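Local atomic coordinates of phospholipase C-beta (PLC-beta) (Sepia officinalis, PDB entry 3QR0), a protein that belongs to the phospholipase C-beta family, multidomain proteins that join a PH domain, EF-hand repeats, a TIM-barrel-like core and a C2 domain, and carries a calcium ion. Residues A176-L181 with A189-A194; I198-G203 with K211-D216. One frame throughout, in Å; residues are numbered along the deposited sequence.

Contact 1: A176-L181 with A189-A194; sequences AIQKCL and ARISKA
Ile191 reaches from helix 185-198 between Gln178 and Leu181 of helix 174-181, and its two branches divide the work. Ile191 CG2 meets the aliphatic part of Gln178, 3.7 Å from Gln178 CG, and lies more loosely beside CG2 of Ile177. The other branch, with CG1 beside the backbone N (chi1 -71°), carries Ile191 CD1 to within 3.6 Å of Leu181 CB and 3.8 Å of Leu181 CD1. A beta-branched residue suits this place because it presents apolar carbon in two directions at once. Gln178 is apolar near its root and polar at its end: its chain runs extended beyond CG (chi2 171°), which brings the amide past Ile191 to Ser192. Gln178 NE2 lies 2.8 Å from Ser192 OG, but at a poor angle for a hydrogen bond. Both groups turn instead to the carbonyl oxygen of Arg188, which is shared by Ser192 OG, one turn on in the same helix, and, weakly, by Gln178 NE2; each polar group thus has a partner at the border of the apolar contact. The segment axes approach to 10.1 Å at 136°, a splayed antiparallel pair belonging to the EF-hand-like region. Helix 151-165 packs on Cys180 and Leu181, while helix 215-225 touches Leu181, Ile191 and Ala194 through Phe221, Ala224 and Leu225.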
loop_
_atom_site.group_PDB
_atom_site.type_symbol
_atom_site.label_atom_id
_atom_site.label_comp_id
_atom_site.label_asym_id
_atom_site.label_seq_id
_atom_site.Cartn_x
_atom_site.Cartn_y
_atom_site.Cartn_z
ATOM N N ALA A 176 -3.015 -32.122 -2.040
ATOM C CA ALA A 176 -2.473 -30.825 -1.631
ATOM C C ALA A 176 -2.384 -29.853 -2.810
ATOM O O ALA A 176 -2.606 -28.656 -2.647
ATOM C CB ALA A 176 -1.107 -31.000 -0.984
ATOM N N ILE A 177 -2.062 -30.377 -3.992
ATOM C CA ILE A 177 -1.968 -29.563 -5.203
ATOM C C ILE A 177 -3.340 -29.000 -5.565
ATOM O O ILE A 177 -3.471 -27.812 -5.852
ATOM C CB ILE A 177 -1.421 -30.365 -6.410
ATOM C CG1 ILE A 177 -0.051 -30.974 -6.086
ATOM C CG2 ILE A 177 -1.314 -29.463 -7.633
ATOM C CD1 ILE A 177 0.498 -31.862 -7.173
ATOM N N GLN A 178 -4.361 -29.854 -5.534
ATOM C CA GLN A 178 -5.725 -29.430 -5.859
ATOM C C GLN A 178 -6.291 -28.416 -4.860
ATOM O O GLN A 178 -6.879 -27.413 -5.269
ATOM C CB GLN A 178 -6.658 -30.639 -5.983
ATOM C CG GLN A 178 -6.511 -31.370 -7.309
ATOM C CD GLN A 178 -7.263 -32.687 -7.354
ATOM O OE1 GLN A 178 -7.586 -33.273 -6.318
ATOM N NE2 GLN A 178 -7.539 -33.166 -8.564
ATOM N N LYS A 179 -6.108 -28.666 -3.563
ATOM C CA LYS A 179 -6.648 -27.767 -2.532
ATOM C C LYS A 179 -6.029 -26.368 -2.591
ATOM O O LYS A 179 -6.702 -25.386 -2.294
ATOM C CB LYS A 179 -6.489 -28.354 -1.121
ATOM C CG LYS A 179 -5.098 -28.242 -0.523
ATOM C CD LYS A 179 -5.069 -28.641 0.939
ATOM C CE LYS A 179 -3.697 -28.366 1.537
ATOM N NZ LYS A 179 -3.520 -28.997 2.869
ATOM N N CYS A 180 -4.752 -26.281 -2.966
ATOM C CA CYS A 180 -4.078 -24.984 -3.072
ATOM C C CYS A 180 -4.570 -24.166 -4.272
ATOM O O CYS A 180 -4.412 -22.945 -4.283
ATOM C CB CYS A 180 -2.555 -25.162 -3.150
ATOM S SG CYS A 180 -1.766 -25.729 -1.606
ATOM N N LEU A 181 -5.165 -24.825 -5.269
ATOM C CA LEU A 181 -5.588 -24.152 -6.505
ATOM C C LEU A 181 -7.099 -23.933 -6.639
ATOM O O LEU A 181 -7.518 -22.889 -7.140
ATOM C CB LEU A 181 -5.071 -24.911 -7.737
ATOM C CG LEU A 181 -3.559 -24.876 -7.987
ATOM C CD1 LEU A 181 -3.182 -25.811 -9.126
ATOM C CD2 LEU A 181 -3.075 -23.463 -8.281
ATOM N N ALA A 189 -10.702 -31.355 -11.958
ATOM C CA ALA A 189 -10.551 -32.275 -13.086
ATOM C C ALA A 189 -9.492 -31.770 -14.067
ATOM O O ALA A 189 -8.708 -32.561 -14.598
ATOM C CB ALA A 189 -11.888 -32.473 -13.800
ATOM N N ARG A 190 -9.478 -30.458 -14.312
ATOM C CA ARG A 190 -8.463 -29.845 -15.176
ATOM C C ARG A 190 -7.071 -30.065 -14.593
ATOM O O ARG A 190 -6.138 -30.436 -15.308
ATOM C CB ARG A 190 -8.712 -28.344 -15.349
ATOM C CG ARG A 190 -9.935 -27.996 -16.188
ATOM C CD ARG A 190 -10.071 -26.485 -16.365
ATOM N NE ARG A 190 -8.962 -25.924 -17.139
ATOM C CZ ARG A 190 -8.780 -24.628 -17.382
ATOM N NH1 ARG A 190 -9.632 -23.722 -16.915
ATOM N NH2 ARG A 190 -7.733 -24.233 -18.100
ATOM N N ILE A 191 -6.950 -29.846 -13.287
ATOM C CA ILE A 191 -5.689 -30.045 -12.584
ATOM C C ILE A 191 -5.198 -31.488 -12.730
ATOM O O ILE A 191 -4.038 -31.713 -13.064
ATOM C CB ILE A 191 -5.808 -29.644 -11.094
ATOM C CG1 ILE A 191 -5.916 -28.118 -10.973
ATOM C CG2 ILE A 191 -4.616 -30.156 -10.299
ATOM C CD1 ILE A 191 -6.444 -27.641 -9.638
ATOM N N SER A 192 -6.084 -32.457 -12.508
ATOM C CA SER A 192 -5.731 -33.875 -12.668
ATOM C C SER A 192 -5.258 -34.197 -14.091
ATOM O O SER A 192 -4.248 -34.880 -14.276
ATOM C CB SER A 192 -6.918 -34.773 -12.306
ATOM O OG SER A 192 -7.216 -34.676 -10.924
ATOM N N LYS A 193 -5.996 -33.705 -15.084
ATOM C CA LYS A 193 -5.640 -33.900 -16.490
ATOM C C LYS A 193 -4.269 -33.299 -16.806
ATOM O O LYS A 193 -3.478 -33.898 -17.536
ATOM C CB LYS A 193 -6.702 -33.269 -17.401
ATOM C CG LYS A 193 -8.068 -33.955 -17.353
ATOM C CD LYS A 193 -8.219 -35.030 -18.426
ATOM C CE LYS A 193 -8.516 -34.424 -19.795
ATOM N NZ LYS A 193 -8.956 -35.454 -20.778
ATOM N N ALA A 194 -3.993 -32.120 -16.250
ATOM C CA ALA A 194 -2.710 -31.444 -16.458
ATOM C C ALA A 194 -1.554 -32.230 -15.838
ATOM O O ALA A 194 -0.493 -32.352 -16.441
ATOM C CB ALA A 194 -2.751 -30.024 -15.891
#

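Contact 2: I198-G203 with K211-D216; sequences IGWPSG and KAFDFD
Trp200 lays one face of its indole against the ring of Phe213 in an offset stack, the six-membered ring and the phenyl having centroids 4.7 Å apart and planes inclined by 26°. The overlap is partial: CD1 and CE1 of Phe213 lie over the outer rim of the indole, with Phe213 CD1 3.5 Å from Trp200 CH2. The side chains approach at about a right angle, although their rings are only modestly tilted. For Phe213, CG anti to the backbone N (chi1 -158°) swings the phenyl over the benzene half of the indole. On the other face of that indole sits Ile198 CG2, two residues earlier in the same segment, so the ring is sandwiched between an aliphatic branch and a phenyl. Tryptophan suits the place because it offers two broad apolar faces and one edge N-H. That N-H is used at the edge, near the ring plane, where Trp200 NE1 donates to Ala212 O over 3.1 Å; at 132° the bond is bent and weak. The small Ala212 has its CB, 4.1 Å from Trp200 NE1, above the indole plane on the side of Phe213. Gly199, with positive phi, ends the preceding helix in a Schellman motif, a backbone shape that favours glycine, while Asp214 N-caps helix 215-225. The pair, in the EF-hand-like region, joins the loop after helix 185-198 to the start of helix 215-225. Around it, Ile208 of strand 207-209 touches both rings, Leu195 and Thr217 pack on Trp200, and Tyr159 of helix 151-165 meets the Phe213 ring almost parallel.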
loop_
_atom_site.group_PDB
_atom_site.type_symbol
_atom_site.label_atom_id
_atom_site.label_comp_id
_atom_site.label_asym_id
_atom_site.label_seq_id
_atom_site.Cartn_x
_atom_site.Cartn_y
_atom_site.Cartn_z
ATOM N N ILE A 198 1.656 -34.130 -17.955
ATOM C CA ILE A 198 3.065 -33.917 -17.605
ATOM C C ILE A 198 3.807 -35.228 -17.319
ATOM O O ILE A 198 5.035 -35.285 -17.434
ATOM C CB ILE A 198 3.189 -32.970 -16.377
ATOM C CG1 ILE A 198 2.736 -31.557 -16.752
ATOM C CG2 ILE A 198 4.614 -32.935 -15.836
ATOM C CD1 ILE A 198 3.508 -30.950 -17.898
ATOM N N GLY A 199 3.062 -36.270 -16.954
ATOM C CA GLY A 199 3.643 -37.568 -16.616
ATOM C C GLY A 199 3.753 -37.813 -15.120
ATOM O O GLY A 199 4.477 -38.713 -14.691
ATOM N N TRP A 200 3.035 -37.016 -14.326
ATOM C CA TRP A 200 2.972 -37.203 -12.877
ATOM C C TRP A 200 1.711 -37.965 -12.490
ATOM O O TRP A 200 0.717 -37.923 -13.219
ATOM C CB TRP A 200 2.943 -35.856 -12.147
ATOM C CG TRP A 200 4.252 -35.135 -12.054
ATOM C CD1 TRP A 200 5.505 -35.660 -12.201
ATOM C CD2 TRP A 200 4.432 -33.752 -11.733
ATOM N NE1 TRP A 200 6.451 -34.682 -12.016
ATOM C CE2 TRP A 200 5.818 -33.502 -11.725
ATOM C CE3 TRP A 200 3.552 -32.697 -11.461
ATOM C CZ2 TRP A 200 6.349 -32.237 -11.457
ATOM C CZ3 TRP A 200 4.077 -31.441 -11.197
ATOM C CH2 TRP A 200 5.464 -31.222 -11.197
ATOM N N PRO A 201 1.743 -38.658 -11.334
ATOM C CA PRO A 201 0.539 -39.252 -10.756
ATOM C C PRO A 201 -0.557 -38.212 -10.549
ATOM O O PRO A 201 -0.283 -37.126 -10.036
ATOM C CB PRO A 201 1.026 -39.786 -9.405
ATOM C CG PRO A 201 2.460 -40.066 -9.608
ATOM C CD PRO A 201 2.954 -39.035 -10.578
ATOM N N SER A 202 -1.781 -38.543 -10.950
ATOM C CA SER A 202 -2.892 -37.596 -10.912
ATOM C C SER A 202 -4.118 -38.100 -10.150
ATOM O O SER A 202 -5.151 -37.429 -10.134
ATOM C CB SER A 202 -3.299 -37.233 -12.338
ATOM O OG SER A 202 -3.712 -38.383 -13.050
ATOM N N GLY A 203 -4.008 -39.267 -9.516
ATOM C CA GLY A 203 -5.119 -39.840 -8.762
ATOM C C GLY A 203 -5.416 -39.059 -7.495
ATOM O O GLY A 203 -4.531 -38.413 -6.931
ATOM N N LYS A 211 11.902 -35.826 -5.800
ATOM C CA LYS A 211 12.885 -35.937 -6.885
ATOM C C LYS A 211 12.291 -35.518 -8.227
ATOM O O LYS A 211 12.908 -34.755 -8.969
ATOM C CB LYS A 211 13.404 -37.375 -7.001
ATOM C CG LYS A 211 14.214 -37.856 -5.806
ATOM C CD LYS A 211 14.260 -39.377 -5.737
ATOM C CE LYS A 211 14.906 -39.846 -4.443
ATOM N NZ LYS A 211 15.008 -41.329 -4.366
ATOM N N ALA A 212 11.094 -36.021 -8.525
ATOM C CA ALA A 212 10.417 -35.740 -9.793
ATOM C C ALA A 212 9.707 -34.383 -9.803
ATOM O O ALA A 212 9.252 -33.930 -10.853
ATOM C CB ALA A 212 9.418 -36.849 -10.111
ATOM N N PHE A 213 9.617 -33.744 -8.637
ATOM C CA PHE A 213 8.868 -32.499 -8.475
ATOM C C PHE A 213 9.810 -31.287 -8.448
ATOM O O PHE A 213 9.934 -30.602 -7.436
ATOM C CB PHE A 213 8.031 -32.578 -7.195
ATOM C CG PHE A 213 6.862 -31.631 -7.162
ATOM C CD1 PHE A 213 5.674 -31.954 -7.806
ATOM C CD2 PHE A 213 6.937 -30.434 -6.467
ATOM C CE1 PHE A 213 4.585 -31.090 -7.766
ATOM C CE2 PHE A 213 5.853 -29.566 -6.428
ATOM C CZ PHE A 213 4.676 -29.899 -7.077
ATOM N N ASP A 214 10.474 -31.041 -9.576
ATOM C CA ASP A 214 11.336 -29.864 -9.741
ATOM C C ASP A 214 10.528 -28.671 -10.256
ATOM O O ASP A 214 9.469 -28.847 -10.856
ATOM C CB ASP A 214 12.485 -30.169 -10.710
ATOM C CG ASP A 214 11.994 -30.575 -12.088
ATOM O OD1 ASP A 214 11.557 -31.736 -12.252
ATOM O OD2 ASP A 214 12.039 -29.734 -13.005
ATOM N N PHE A 215 11.037 -27.460 -10.041
ATOM C CA PHE A 215 10.301 -26.253 -10.430
ATOM C C PHE A 215 10.057 -26.141 -11.941
ATOM O O PHE A 215 8.982 -25.713 -12.363
ATOM C CB PHE A 215 10.986 -24.976 -9.926
ATOM C CG PHE A 215 10.232 -23.725 -10.273
ATOM C CD1 PHE A 215 9.018 -23.442 -9.659
ATOM C CD2 PHE A 215 10.710 -22.849 -11.240
ATOM C CE1 PHE A 215 8.300 -22.297 -9.990
ATOM C CE2 PHE A 215 9.998 -21.702 -11.575
ATOM C CZ PHE A 215 8.792 -21.426 -10.946
ATOM N N ASP A 216 11.039 -26.514 -12.756
ATOM C CA ASP A 216 10.881 -26.371 -14.207
ATOM C C ASP A 216 9.785 -27.284 -14.751
ATOM O O ASP A 216 9.053 -26.902 -15.662
ATOM C CB ASP A 216 12.211 -26.587 -14.937
ATOM C CG ASP A 216 13.166 -25.413 -14.765
ATOM O OD1 ASP A 216 12.721 -24.334 -14.322
ATOM O OD2 ASP A 216 14.368 -25.566 -15.077
#

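How the contacts relate
From the N terminus the chain runs along helix 174-181, turns, and enters helix 185-198; contact 1 closes that turn by pairing the two helices. The same second helix then ends, and contact 2 closes the next excursion, which passes through strand 207-209 before helix 215-225. The two loops thus follow in series, neither enclosing nor crossing the other, with their centres about 12 Å apart. They also touch in space: Ile177 CD1 packs near Phe213 CE1 at 4.2 Å, and Ser192 O lies against Ser202 CB. Helix 151-165 packs on both contacts, and helix 215-225, which begins in contact 2, also reaches contact 1, knitting successive helices and the short strand into one EF-hand-like unit.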